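Phosphate ABC transporter, periplasmic phosphate-binding protein (Borrelia burgdorferi, PDB 4N13) binds inorganic phosphate with micromolar affinity as the solute-binding component of the PstSACB ABC transporter that imports phosphate. Local coordinates at residues E114-K119 and D125-F130; L31-I36 and V239-D244. All coordinates share one frame; numbering follows the deposited sequence.

Interaction 1 of 2, residues E114-K119 and D125-F130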
ATOM      1  N   GLU A 114      18.043 -14.313   4.142  1.00 10.48           N
ATOM      2  CA  GLU A 114      18.706 -14.768   5.366  1.00 12.13           C
ATOM      3  C   GLU A 114      18.044 -16.001   5.964  1.00 11.58           C
ATOM      4  O   GLU A 114      18.687 -16.767   6.683  1.00 14.93           O
ATOM      5  CB  GLU A 114      18.756 -13.649   6.405  1.00 12.79           C
ATOM      6  CG  GLU A 114      19.757 -12.579   6.052  1.00 13.67           C
ATOM      7  CD  GLU A 114      19.803 -11.445   7.067  1.00 16.29           C
ATOM      8  OE1 GLU A 114      19.395 -11.649   8.231  1.00 18.47           O
ATOM      9  OE2 GLU A 114      20.270 -10.352   6.688  1.00 17.29           O
ATOM     10  N   ILE A 115      16.763 -16.189   5.678  1.00 10.18           N
ATOM     11  CA  ILE A 115      16.042 -17.403   6.079  1.00  9.58           C
ATOM     12  C   ILE A 115      15.584 -18.109   4.815  1.00  9.73           C
ATOM     13  O   ILE A 115      14.854 -17.527   4.035  1.00 10.38           O
ATOM     14  CB  ILE A 115      14.818 -17.081   6.984  1.00  9.93           C
ATOM     15  CG1 ILE A 115      15.291 -16.555   8.331  1.00 12.43           C
ATOM     16  CG2 ILE A 115      13.945 -18.306   7.158  1.00 10.31           C
ATOM     17  CD1 ILE A 115      14.154 -16.090   9.228  1.00 14.25           C
ATOM     18  N   GLN A 116      16.030 -19.343   4.606  1.00  9.79           N
ATOM     19  CA  GLN A 116      15.698 -20.087   3.383  1.00 10.78           C
ATOM     20  C   GLN A 116      15.133 -21.476   3.607  1.00 10.28           C
ATOM     21  O   GLN A 116      14.888 -22.208   2.645  1.00 10.85           O
ATOM     22  CB  GLN A 116      16.897 -20.167   2.438  1.00 12.99           C
ATOM     23  CG  GLN A 116      17.268 -18.819   1.906  1.00 13.93           C
ATOM     24  CD  GLN A 116      18.252 -18.867   0.778  1.00 15.97           C
ATOM     25  OE1 GLN A 116      18.361 -19.878   0.056  1.00 18.74           O
ATOM     26  NE2 GLN A 116      18.973 -17.765   0.592  1.00 17.93           N
ATOM     27  N   ASN A 117      14.914 -21.847   4.858  1.00 10.36           N
ATOM     28  CA  ASN A 117      14.277 -23.116   5.154  1.00 10.44           C
ATOM     29  C   ASN A 117      13.288 -22.864   6.273  1.00 10.31           C
ATOM     30  O   ASN A 117      13.603 -22.174   7.237  1.00 11.22           O
ATOM     31  CB  ASN A 117      15.340 -24.164   5.529  1.00 11.60           C
ATOM     32  CG  ASN A 117      14.772 -25.566   5.701  1.00 13.31           C
ATOM     33  OD1 ASN A 117      13.842 -25.790   6.471  1.00 13.82           O
ATOM     34  ND2 ASN A 117      15.339 -26.520   4.978  1.00 15.54           N
ATOM     35  N   TRP A 118      12.070 -23.377   6.131  1.00  9.64           N
ATOM     36  CA  TRP A 118      11.027 -23.131   7.115  1.00 10.09           C
ATOM     37  C   TRP A 118      11.453 -23.593   8.511  1.00 11.45           C
ATOM     38  O   TRP A 118      10.969 -23.041   9.481  1.00 13.12           O
ATOM     39  CB  TRP A 118       9.712 -23.788   6.693  1.00 10.13           C
ATOM     40  CG  TRP A 118       9.101 -23.161   5.457  1.00 10.18           C
ATOM     41  CD1 TRP A 118       9.064 -23.680   4.184  1.00  9.19           C
ATOM     42  CD2 TRP A 118       8.433 -21.896   5.388  1.00 10.37           C
ATOM     43  NE1 TRP A 118       8.430 -22.804   3.332  1.00  9.23           N
ATOM     44  CE2 TRP A 118       8.019 -21.711   4.051  1.00  9.57           C
ATOM     45  CE3 TRP A 118       8.153 -20.896   6.329  1.00 12.48           C
ATOM     46  CZ2 TRP A 118       7.344 -20.574   3.642  1.00 11.46           C
ATOM     47  CZ3 TRP A 118       7.480 -19.771   5.909  1.00 14.25           C
ATOM     48  CH2 TRP A 118       7.086 -19.621   4.578  1.00 13.13           C
ATOM     49  N   LYS A 119      12.367 -24.557   8.607  1.00 11.80           N
ATOM     50  CA  LYS A 119      12.826 -25.066   9.915  1.00 12.95           C
ATOM     51  C   LYS A 119      13.554 -23.991  10.706  1.00 12.56           C
ATOM     52  O   LYS A 119      13.599 -24.061  11.935  1.00 12.12           O
ATOM     53  CB  LYS A 119      13.734 -26.301   9.772  1.00 14.49           C
ATOM     54  CG  LYS A 119      15.189 -25.999   9.427  1.00 16.25           C
ATOM     55  CD  LYS A 119      15.994 -27.254   9.135  1.00 16.68           C
ATOM     56  CE  LYS A 119      17.412 -26.943   8.737  1.00 18.07           C
ATOM     57  NZ  LYS A 119      18.236 -28.176   8.574  1.00 20.05           N
ATOM     58  N   ASP A 125      11.137 -29.048   7.982  1.00 18.13           N
ATOM     59  CA  ASP A 125      12.362 -29.089   7.209  1.00 19.87           C
ATOM     60  C   ASP A 125      12.005 -29.085   5.731  1.00 18.09           C
ATOM     61  O   ASP A 125      11.736 -30.135   5.121  1.00 20.87           O
ATOM     62  CB  ASP A 125      13.151 -30.347   7.555  1.00 23.55           C
ATOM     63  CG  ASP A 125      14.496 -30.410   6.861  1.00 26.78           C
ATOM     64  OD1 ASP A 125      14.885 -29.421   6.200  1.00 27.80           O
ATOM     65  OD2 ASP A 125      15.171 -31.459   7.009  1.00 31.16           O
ATOM     66  N   ALA A 126      11.992 -27.884   5.170  1.00 15.00           N
ATOM     67  CA  ALA A 126      11.613 -27.681   3.781  1.00 14.68           C
ATOM     68  C   ALA A 126      12.180 -26.361   3.311  1.00 13.75           C
ATOM     69  O   ALA A 126      11.997 -25.341   3.957  1.00 12.75           O
ATOM     70  CB  ALA A 126      10.107 -27.681   3.634  1.00 15.96           C
ATOM     71  N   LYS A 127      12.885 -26.391   2.188  1.00 13.09           N
ATOM     72  CA  LYS A 127      13.416 -25.185   1.586  1.00 13.38           C
ATOM     73  C   LYS A 127      12.241 -24.267   1.237  1.00 11.36           C
ATOM     74  O   LYS A 127      11.176 -24.723   0.820  1.00 12.16           O
ATOM     75  CB  LYS A 127      14.210 -25.548   0.335  1.00 17.16           C
ATOM     76  CG  LYS A 127      14.821 -24.386  -0.410  1.00 22.05           C
ATOM     77  CD  LYS A 127      16.145 -23.970   0.216  1.00 26.99           C
ATOM     78  CE  LYS A 127      16.812 -22.855  -0.569  1.00 27.57           C
ATOM     79  NZ  LYS A 127      18.095 -22.463   0.036  1.00 27.09           N
ATOM     80  N   ILE A 128      12.423 -22.969   1.446  1.00  8.57           N
ATOM     81  CA  ILE A 128      11.396 -21.983   1.116  1.00  7.70           C
ATOM     82  C   ILE A 128      11.503 -21.622  -0.363  1.00  7.49           C
ATOM     83  O   ILE A 128      12.561 -21.190  -0.830  1.00  8.70           O
ATOM     84  CB  ILE A 128      11.580 -20.699   1.946  1.00  8.19           C
ATOM     85  CG1 ILE A 128      11.484 -21.020   3.438  1.00  9.26           C
ATOM     86  CG2 ILE A 128      10.557 -19.644   1.534  1.00  9.27           C
ATOM     87  CD1 ILE A 128      11.667 -19.825   4.356  1.00  9.91           C
ATOM     88  N   ASN A 129      10.394 -21.756  -1.079  1.00  6.69           N
ATOM     89  CA  ASN A 129      10.281 -21.246  -2.431  1.00  6.74           C
ATOM     90  C   ASN A 129       9.610 -19.879  -2.384  1.00  6.42           C
ATOM     91  O   ASN A 129       8.395 -19.760  -2.218  1.00  8.60           O
ATOM     92  CB  ASN A 129       9.492 -22.220  -3.297  1.00  7.13           C
ATOM     93  CG  ASN A 129      10.302 -23.405  -3.685  1.00  8.00           C
ATOM     94  OD1 ASN A 129      11.433 -23.260  -4.155  1.00  9.78           O
ATOM     95  ND2 ASN A 129       9.751 -24.599  -3.493  1.00  7.94           N
ATOM     96  N   PHE A 130      10.426 -18.845  -2.481  1.00  7.54           N
ATOM     97  CA  PHE A 130       9.960 -17.470  -2.442  1.00  7.00           C
ATOM     98  C   PHE A 130       9.521 -17.036  -3.829  1.00  7.42           C
ATOM     99  O   PHE A 130      10.311 -17.081  -4.782  1.00  8.67           O
ATOM    100  CB  PHE A 130      11.094 -16.579  -1.936  1.00  8.59           C
ATOM    101  CG  PHE A 130      10.847 -15.114  -2.106  1.00  9.28           C
ATOM    102  CD1 PHE A 130       9.625 -14.553  -1.752  1.00  8.38           C
ATOM    103  CD2 PHE A 130      11.858 -14.284  -2.579  1.00  9.29           C
ATOM    104  CE1 PHE A 130       9.410 -13.185  -1.905  1.00  9.56           C
ATOM    105  CE2 PHE A 130      11.650 -12.911  -2.707  1.00  9.70           C
ATOM    106  CZ  PHE A 130      10.429 -12.367  -2.371  1.00  9.97           C
TER

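Interaction 2 of 2, residues L31-I36 and V239-D244. Unlike the reference sequence in segment 31-36: Asp34 (reference Asn).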
ATOM      1  N   LEU A  31     -15.242  14.325 -10.276  1.00  8.82           N
ATOM      2  CA  LEU A  31     -16.476  14.403 -11.042  1.00  9.73           C
ATOM      3  C   LEU A  31     -17.706  14.258 -10.155  1.00 10.18           C
ATOM      4  O   LEU A  31     -18.715  14.919 -10.384  1.00 10.91           O
ATOM      5  CB  LEU A  31     -16.468  13.391 -12.185  1.00 13.02           C
ATOM      6  CG  LEU A  31     -15.525  13.817 -13.330  1.00 15.42           C
ATOM      7  CD1 LEU A  31     -15.194  12.674 -14.255  1.00 18.54           C
ATOM      8  CD2 LEU A  31     -16.099  14.980 -14.122  1.00 18.42           C
ATOM      9  N   ARG A  32     -17.616  13.453  -9.107  1.00  9.40           N
ATOM     10  CA  ARG A  32     -18.750  13.335  -8.202  1.00  9.67           C
ATOM     11  C   ARG A  32     -18.897  14.542  -7.292  1.00  8.70           C
ATOM     12  O   ARG A  32     -20.025  14.963  -7.008  1.00  9.74           O
ATOM     13  CB  ARG A  32     -18.668  12.020  -7.455  1.00 10.34           C
ATOM     14  CG  ARG A  32     -18.877  10.887  -8.462  1.00 11.97           C
ATOM     15  CD  ARG A  32     -19.027   9.544  -7.851  1.00 12.58           C
ATOM     16  NE  ARG A  32     -20.273   9.427  -7.124  1.00 13.03           N
ATOM     17  CZ  ARG A  32     -20.601   8.351  -6.433  1.00 13.16           C
ATOM     18  NH1 ARG A  32     -19.758   7.328  -6.384  1.00 12.21           N
ATOM     19  NH2 ARG A  32     -21.753   8.303  -5.794  1.00 14.09           N
ATOM     20  N   TYR A  33     -17.787  15.136  -6.862  1.00  8.63           N
ATOM     21  CA  TYR A  33     -17.894  16.354  -6.060  1.00  7.79           C
ATOM     22  C   TYR A  33     -18.523  17.480  -6.891  1.00  7.50           C
ATOM     23  O   TYR A  33     -19.259  18.324  -6.355  1.00  9.32           O
ATOM     24  CB  TYR A  33     -16.538  16.769  -5.442  1.00  8.03           C
ATOM     25  CG  TYR A  33     -16.701  18.000  -4.572  1.00  7.29           C
ATOM     26  CD1 TYR A  33     -17.490  17.951  -3.434  1.00  7.50           C
ATOM     27  CD2 TYR A  33     -16.126  19.216  -4.931  1.00  8.39           C
ATOM     28  CE1 TYR A  33     -17.712  19.082  -2.654  1.00  8.58           C
ATOM     29  CE2 TYR A  33     -16.326  20.347  -4.168  1.00  8.53           C
ATOM     30  CZ  TYR A  33     -17.136  20.276  -3.034  1.00  8.58           C
ATOM     31  OH  TYR A  33     -17.361  21.408  -2.294  1.00 10.09           O
ATOM     32  N   ASP A  34     -18.278  17.484  -8.198  1.00  8.86           N
ATOM     33  CA  ASP A  34     -18.850  18.495  -9.069  1.00  9.83           C
ATOM     34  C   ASP A  34     -20.383  18.454  -9.062  1.00 10.07           C
ATOM     35  O   ASP A  34     -21.005  19.483  -9.312  1.00 12.02           O
ATOM     36  CB  ASP A  34     -18.303  18.368 -10.493  1.00 12.40           C
ATOM     37  CG  ASP A  34     -18.883  19.404 -11.408  1.00 16.00           C
ATOM     38  OD1 ASP A  34     -18.497  20.585 -11.288  1.00 18.02           O
ATOM     39  OD2 ASP A  34     -19.749  19.039 -12.230  1.00 19.30           O
ATOM     40  N   LYS A  35     -20.983  17.293  -8.764  1.00  9.66           N
ATOM     41  CA  LYS A  35     -22.441  17.197  -8.642  1.00 10.40           C
ATOM     42  C   LYS A  35     -22.949  17.968  -7.434  1.00 10.42           C
ATOM     43  O   LYS A  35     -24.096  18.406  -7.423  1.00 12.64           O
ATOM     44  CB  LYS A  35     -22.887  15.732  -8.525  1.00 11.34           C
ATOM     45  CG  LYS A  35     -22.486  14.840  -9.679  1.00 12.50           C
ATOM     46  CD  LYS A  35     -23.148  15.249 -10.968  1.00 13.74           C
ATOM     47  CE  LYS A  35     -24.655  15.113 -10.883  1.00 13.98           C
ATOM     48  NZ  LYS A  35     -25.257  15.321 -12.223  1.00 16.65           N
ATOM     49  N   ILE A  36     -22.113  18.089  -6.399  1.00  8.52           N
ATOM     50  CA  ILE A  36     -22.454  18.816  -5.180  1.00  8.50           C
ATOM     51  C   ILE A  36     -22.129  20.305  -5.284  1.00  8.38           C
ATOM     52  O   ILE A  36     -22.920  21.155  -4.890  1.00  8.90           O
ATOM     53  CB  ILE A  36     -21.684  18.201  -3.994  1.00  8.72           C
ATOM     54  CG1 ILE A  36     -22.193  16.779  -3.747  1.00 10.77           C
ATOM     55  CG2 ILE A  36     -21.821  19.070  -2.747  1.00 10.15           C
ATOM     56  CD1 ILE A  36     -21.359  15.960  -2.768  1.00 12.80           C
ATOM     57  N   VAL A 239     -10.535  24.198  -0.633  1.00  7.99           N
ATOM     58  CA  VAL A 239      -9.680  23.061  -0.307  1.00  8.04           C
ATOM     59  C   VAL A 239     -10.312  22.250   0.839  1.00  8.02           C
ATOM     60  O   VAL A 239     -10.442  21.017   0.759  1.00  8.04           O
ATOM     61  CB  VAL A 239      -8.278  23.569   0.078  1.00  8.42           C
ATOM     62  CG1 VAL A 239      -7.451  22.489   0.762  1.00  9.04           C
ATOM     63  CG2 VAL A 239      -7.594  24.124  -1.141  1.00  9.64           C
ATOM     64  N   THR A 240     -10.737  22.933   1.899  1.00  7.77           N
ATOM     65  CA  THR A 240     -11.413  22.248   2.997  1.00  8.29           C
ATOM     66  C   THR A 240     -12.630  21.477   2.506  1.00  6.99           C
ATOM     67  O   THR A 240     -12.859  20.340   2.906  1.00  7.05           O
ATOM     68  CB  THR A 240     -11.833  23.279   4.030  1.00 10.73           C
ATOM     69  OG1 THR A 240     -10.657  23.948   4.467  1.00 12.61           O
ATOM     70  CG2 THR A 240     -12.536  22.644   5.212  1.00 11.06           C
ATOM     71  N   GLN A 241     -13.411  22.078   1.629  1.00  6.60           N
ATOM     72  CA  GLN A 241     -14.583  21.401   1.098  1.00  6.07           C
ATOM     73  C   GLN A 241     -14.223  20.124   0.345  1.00  6.34           C
ATOM     74  O   GLN A 241     -14.862  19.101   0.510  1.00  7.14           O
ATOM     75  CB  GLN A 241     -15.328  22.318   0.142  1.00  7.46           C
ATOM     76  CG  GLN A 241     -16.067  23.480   0.815  1.00  8.43           C
ATOM     77  CD  GLN A 241     -16.660  24.435  -0.207  1.00  9.18           C
ATOM     78  OE1 GLN A 241     -16.020  24.773  -1.199  1.00 10.74           O
ATOM     79  NE2 GLN A 241     -17.877  24.870   0.029  1.00 10.61           N
ATOM     80  N   PHE A 242     -13.232  20.188  -0.520  1.00  6.43           N
ATOM     81  CA  PHE A 242     -12.898  18.999  -1.291  1.00  6.13           C
ATOM     82  C   PHE A 242     -12.345  17.892  -0.389  1.00  6.10           C
ATOM     83  O   PHE A 242     -12.686  16.735  -0.559  1.00  6.82           O
ATOM     84  CB  PHE A 242     -11.934  19.289  -2.452  1.00  6.96           C
ATOM     85  CG  PHE A 242     -11.746  18.107  -3.350  1.00  6.39           C
ATOM     86  CD1 PHE A 242     -12.795  17.694  -4.150  1.00  7.98           C
ATOM     87  CD2 PHE A 242     -10.579  17.360  -3.358  1.00  6.51           C
ATOM     88  CE1 PHE A 242     -12.684  16.597  -4.945  1.00  8.64           C
ATOM     89  CE2 PHE A 242     -10.458  16.253  -4.179  1.00  7.18           C
ATOM     90  CZ  PHE A 242     -11.517  15.886  -4.973  1.00  7.72           C
ATOM     91  N   ILE A 243     -11.484  18.245   0.559  1.00  6.62           N
ATOM     92  CA  ILE A 243     -10.950  17.264   1.494  1.00  6.85           C
ATOM     93  C   ILE A 243     -12.072  16.624   2.309  1.00  7.07           C
ATOM     94  O   ILE A 243     -12.073  15.406   2.532  1.00  8.48           O
ATOM     95  CB  ILE A 243      -9.876  17.904   2.393  1.00  7.72           C
ATOM     96  CG1 ILE A 243      -8.694  18.320   1.517  1.00  8.14           C
ATOM     97  CG2 ILE A 243      -9.505  16.955   3.528  1.00  8.08           C
ATOM     98  CD1 ILE A 243      -7.601  19.057   2.241  1.00  9.77           C
ATOM     99  N   ASP A 244     -13.037  17.434   2.724  1.00  6.58           N
ATOM    100  CA  ASP A 244     -14.200  16.920   3.440  1.00  7.04           C
ATOM    101  C   ASP A 244     -14.973  15.916   2.585  1.00  7.79           C
ATOM    102  O   ASP A 244     -15.451  14.895   3.088  1.00  8.83           O
ATOM    103  CB  ASP A 244     -15.098  18.079   3.850  1.00  9.07           C
ATOM    104  CG  ASP A 244     -16.363  17.624   4.522  1.00 11.20           C
ATOM    105  OD1 ASP A 244     -16.281  17.115   5.653  1.00 13.61           O
ATOM    106  OD2 ASP A 244     -17.437  17.767   3.906  1.00 11.61           O
TER

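Interaction 1 of 2, residues E114-K119 and D125-F130
Asn117 reaches across to Asp125 and Ala126 with both ends of its side-chain amide while also holding its own turn. OD1 accepts two backbone N-H groups: Lys119 N lies on a lone pair, in the carbonyl plane at 2.9 Å from Asn117 OD1, forming an Asx turn, whereas Ala126 N stands above that plane at 3.1 Å from the same oxygen. The remaining end, ND2, donates a hydrogen bond to Asp125 OD1, which it meets nearly along the C-O axis. CG lies opposite the backbone N (chi1 -173°), beside the carbonyl carbon, a placement that lets one amide tie the turn to the facing chain and fixes its rotation through three bonds.

Between the two chains the backbones form a single antiparallel bridge. Asn117 and Lys127 are its non-hydrogen-bonded pair, flanked by a bond from Ile128 N to Gln116 O (2.8 Å) and another from Trp118 N to Ala126 O (2.9 Å). A bend at chi2 (83°) lays Lys127 alongside Gln116, both pointing the same way, and Lys127 NZ donates a hydrogen bond to Gln116 OE1, 2.6 Å away.

The apolar side is made by Trp118 and Ile128, which cross at about a right angle. Ile128 CG1 lies over one face of the indole, 3.5 Å from the centroid of the five-membered ring, a CH-pi contact almost on the ring normal. Ile115 CG2 adds a touch to Ile128 CD1. The buried indole NE1 is satisfied by His182 O.

As a whole the contact closes the loop that leads from helix 104-111, on which Ile115 packs, into strand 129-133; Trp118 and Ile128 rest on Ile184 of the neighbouring strand 183-188.

Interaction 2 of 2, residues L31-I36 and V239-D244
With CG turned away from the backbone N in both Tyr33 (chi1 -178°) and Phe242 (chi1 -172°), the two rings reach out from their helices and meet between them. The result is an offset edge-to-face pair: the edge of Phe242 is directed at the face of Tyr33, the centroids are 5.7 Å apart and the planes stand at 75°. The closest approach of the two rings, Phe242 CD1 to Tyr33 CD2 at 3.7 Å, lies in the plane of the phenylalanine ring, and the next atom of its edge, CE1, comes 3.9 Å from Tyr33 CB.

Gln241 meets the far end of the tyrosine, crossing it at about a right angle. Here the aliphatic root of the side chain does the touching, Gln241 CB lying 3.3 Å from Tyr33 OH, and no hydrogen bond links the hydroxyl to the glutamine amide. Tyr33 OH, on a buried side chain, is instead hydrogen-bonded to Asn37 ND2, a few residues further along the chain.

The interface is small, 161 Å² over both sides, and the pair of rings spans backbones whose nearest CA atoms, those of Tyr33 and Phe242, are 7.4 Å apart. Phe245 brings another ring against Tyr33, while Phe242 also packs on Leu26, Met29 and Ile30, earlier in helix 23-36, and on Ile16 of strand 12-18, so the Phe242 side chain joins helix 237-246 to both that helix and the sheet.

How the interactions relate
The two contacts stand on opposite sides of the chain's centre, about 50 Å apart between centres and about 35 Å between nearest atoms, and do not touch. Interaction 2 joins segments 203 residues apart in sequence, and interaction 1, a local loop closure, is nested within the chain it encloses. Interaction 2 packs helices beside strand 12-18, while interaction 1 borders strands 129-133 and 183-188; the long strand 80-93 pairs with both 183-188 and 223-230 and so runs between these regions. This is consistent with the two-lobed fold of class II binding proteins. Both lie away from the probable phosphate-binding residues and are structural packing, one in each region.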